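Local coordinates for protein putative lipase/esterase (Lactobacillus plantarum WCFS1, PDB 3BXP) that probably hydrolyses carboxylic ester bonds as an alpha/beta-hydrolase of the lipase and esterase type, at residues A130-L135 against L186-S191. Sequence-based numbering, arbitrary orientation.
Sequences ATQPEL and LVTPAS
A water-bridged junction joins Thr-131 to Thr-188 and Ser-191, where the short linker between helices 118-129 and 133-138 passes the type I turn 188-191 that leads toward strand 194-199. The water donates to Thr-131 OG1 at 2.7 Å and lies 2.8 Å from both Thr-188 OG1 and Ser-191 OG, with a weaker, longer bond to Leu-186 O. Thr-131 OG1 sits between its backbone N and carbonyl carbon (chi1 56°), and this rotation also lets it bond back to Asn-127 O, in the last turn of helix 118-129. In the alpha/beta-hydrolase fold, helix 118-129 follows the tight turn after strand 110-116 that is probably the nucleophile elbow, and the bridge ties the linker after it to the loop before parallel strand 194-199, two places from strand 110-116 in the central sheet. Beside the water, the side chain of Gln-132, the N-cap residue of helix 133-138, is extended beyond CG and crosses Thr-188 obliquely: Gln-132 NE2 lies 3.4 Å from Thr-188 CG2. The same NE2 comes within 2.8 Å of Leu-186 O, but at a poor angle for bonding, and has a weak bond to Gly-128 O. An alanine at Gln-132 is likely to open a gap against the Thr-188 methyl and leave Gly-128 O without this donor. Further along, Leu-135 CD1 reaches Leu-186 CD2 at 4.4 Å, and both leucines rest on Val-129. From the turn, Ala-190 CB meets Thr-131 O at 3.3 Å.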
ATOM      1  N   ALA B 130      19.511  -9.050 -11.632  1.00 25.39           N
ATOM      2  CA  ALA B 130      20.125 -10.251 -11.042  1.00 21.73           C
ATOM      3  C   ALA B 130      19.264 -11.500 -11.267  1.00 24.48           C
ATOM      4  O   ALA B 130      19.733 -12.589 -10.979  1.00 27.22           O
ATOM      5  CB  ALA B 130      20.429 -10.091  -9.499  1.00 25.87           C
ATOM      6  N   THR B 131      18.032 -11.309 -11.765  1.00 22.41           N
ATOM      7  CA  THR B 131      17.044 -12.381 -11.894  1.00 25.23           C
ATOM      8  C   THR B 131      16.741 -12.646 -13.368  1.00 27.43           C
ATOM      9  O   THR B 131      15.867 -13.463 -13.719  1.00 30.76           O
ATOM     10  CB  THR B 131      15.707 -12.060 -11.109  1.00 22.03           C
ATOM     11  OG1 THR B 131      15.195 -10.819 -11.573  1.00 26.45           O
ATOM     12  CG2 THR B 131      15.872 -12.029  -9.580  1.00 17.83           C
ATOM     13  N   GLN B 132      17.480 -11.972 -14.246  1.00 31.67           N
ATOM     14  CA  GLN B 132      17.427 -12.224 -15.717  1.00 31.53           C
ATOM     15  C   GLN B 132      18.795 -12.632 -16.276  1.00 32.76           C
ATOM     16  O   GLN B 132      19.744 -11.850 -16.249  1.00 29.36           O
ATOM     17  CB  GLN B 132      16.982 -10.974 -16.462  1.00 33.60           C
ATOM     18  CG  GLN B 132      15.615 -10.561 -16.142  1.00 29.88           C
ATOM     19  CD  GLN B 132      15.220  -9.269 -16.795  1.00 34.42           C
ATOM     20  OE1 GLN B 132      15.317  -9.134 -18.005  1.00 28.68           O
ATOM     21  NE2 GLN B 132      14.731  -8.320 -16.003  1.00 34.81           N
ATOM     22  N   PRO B 133      18.905 -13.865 -16.797  1.00 34.09           N
ATOM     23  CA  PRO B 133      20.228 -14.377 -17.186  1.00 34.70           C
ATOM     24  C   PRO B 133      20.967 -13.438 -18.138  1.00 30.68           C
ATOM     25  O   PRO B 133      22.177 -13.280 -18.062  1.00 33.31           O
ATOM     26  CB  PRO B 133      19.897 -15.707 -17.884  1.00 34.33           C
ATOM     27  CG  PRO B 133      18.546 -16.106 -17.300  1.00 38.02           C
ATOM     28  CD  PRO B 133      17.820 -14.832 -17.033  1.00 35.67           C
ATOM     29  N   GLU B 134      20.223 -12.835 -19.041  1.00 31.06           N
ATOM     30  CA  GLU B 134      20.837 -12.028 -20.081  1.00 28.94           C
ATOM     31  C   GLU B 134      21.439 -10.803 -19.413  1.00 29.96           C
ATOM     32  O   GLU B 134      22.556 -10.406 -19.744  1.00 26.74           O
ATOM     33  CB  GLU B 134      19.810 -11.602 -21.135  1.00 31.38           C
ATOM     34  N   LEU B 135      20.694 -10.210 -18.471  1.00 28.51           N
ATOM     35  CA  LEU B 135      21.163  -9.005 -17.766  1.00 26.20           C
ATOM     36  C   LEU B 135      22.308  -9.306 -16.778  1.00 25.54           C
ATOM     37  O   LEU B 135      23.228  -8.477 -16.613  1.00 24.56           O
ATOM     38  CB  LEU B 135      20.007  -8.274 -17.071  1.00 25.83           C
ATOM     39  CG  LEU B 135      18.944  -7.673 -17.986  1.00 28.36           C
ATOM     40  CD1 LEU B 135      18.069  -6.789 -17.167  1.00 28.57           C
ATOM     41  CD2 LEU B 135      19.550  -6.854 -19.160  1.00 25.14           C
ATOM     42  N   LEU B 186      12.472  -3.112 -15.509  1.00 20.18           N
ATOM     43  CA  LEU B 186      13.292  -4.325 -15.483  1.00 22.44           C
ATOM     44  C   LEU B 186      12.608  -5.464 -14.718  1.00 25.35           C
ATOM     45  O   LEU B 186      13.181  -6.550 -14.526  1.00 23.37           O
ATOM     46  CB  LEU B 186      14.666  -4.037 -14.867  1.00 22.94           C
ATOM     47  CG  LEU B 186      15.480  -2.882 -15.494  1.00 28.58           C
ATOM     48  CD1 LEU B 186      16.818  -2.630 -14.800  1.00 27.14           C
ATOM     49  CD2 LEU B 186      15.711  -3.136 -16.944  1.00 34.33           C
ATOM     50  N   VAL B 187      11.380  -5.203 -14.264  1.00 25.65           N
ATOM     51  CA  VAL B 187      10.588  -6.208 -13.550  1.00 22.74           C
ATOM     52  C   VAL B 187      10.140  -7.292 -14.556  1.00 24.62           C
ATOM     53  O   VAL B 187       9.752  -6.981 -15.686  1.00 21.31           O
ATOM     54  CB  VAL B 187       9.356  -5.600 -12.835  1.00 22.68           C
ATOM     55  CG1 VAL B 187       8.428  -6.700 -12.274  1.00 19.51           C
ATOM     56  CG2 VAL B 187       9.821  -4.586 -11.728  1.00 22.74           C
ATOM     57  N   THR B 188      10.232  -8.543 -14.119  1.00 22.00           N
ATOM     58  CA  THR B 188       9.722  -9.701 -14.879  1.00 23.56           C
ATOM     59  C   THR B 188       9.173 -10.705 -13.838  1.00 24.13           C
ATOM     60  O   THR B 188       9.287 -10.493 -12.646  1.00 23.88           O
ATOM     61  CB  THR B 188      10.820 -10.413 -15.713  1.00 22.37           C
ATOM     62  OG1 THR B 188      11.705 -11.136 -14.838  1.00 23.51           O
ATOM     63  CG2 THR B 188      11.616  -9.411 -16.597  1.00 23.45           C
ATOM     64  N   PRO B 189       8.502 -11.751 -14.295  1.00 24.43           N
ATOM     65  CA  PRO B 189       7.999 -12.703 -13.318  1.00 24.72           C
ATOM     66  C   PRO B 189       9.107 -13.353 -12.499  1.00 25.46           C
ATOM     67  O   PRO B 189       8.818 -14.004 -11.490  1.00 26.46           O
ATOM     68  CB  PRO B 189       7.269 -13.716 -14.215  1.00 26.47           C
ATOM     69  CG  PRO B 189       6.771 -12.852 -15.312  1.00 25.37           C
ATOM     70  CD  PRO B 189       7.945 -12.002 -15.630  1.00 22.35           C
ATOM     71  N   ALA B 190      10.351 -13.179 -12.923  1.00 25.51           N
ATOM     72  CA  ALA B 190      11.523 -13.738 -12.216  1.00 25.55           C
ATOM     73  C   ALA B 190      11.993 -12.871 -11.035  1.00 26.03           C
ATOM     74  O   ALA B 190      12.829 -13.294 -10.234  1.00 25.03           O
ATOM     75  CB  ALA B 190      12.694 -13.939 -13.200  1.00 26.54           C
ATOM     76  N   SER B 191      11.510 -11.632 -10.971  1.00 22.09           N
ATOM     77  CA  SER B 191      11.903 -10.706  -9.905  1.00 19.75           C
ATOM     78  C   SER B 191      11.512 -11.352  -8.567  1.00 21.99           C
ATOM     79  O   SER B 191      10.463 -11.994  -8.486  1.00 22.54           O
ATOM     80  CB  SER B 191      11.218  -9.342 -10.045  1.00 19.91           C
ATOM     81  OG  SER B 191      11.704  -8.643 -11.182  1.00 22.37           O
TER
HETATM   82  O   HOH W   1      13.375  -9.609 -13.236  1.00 23.72           O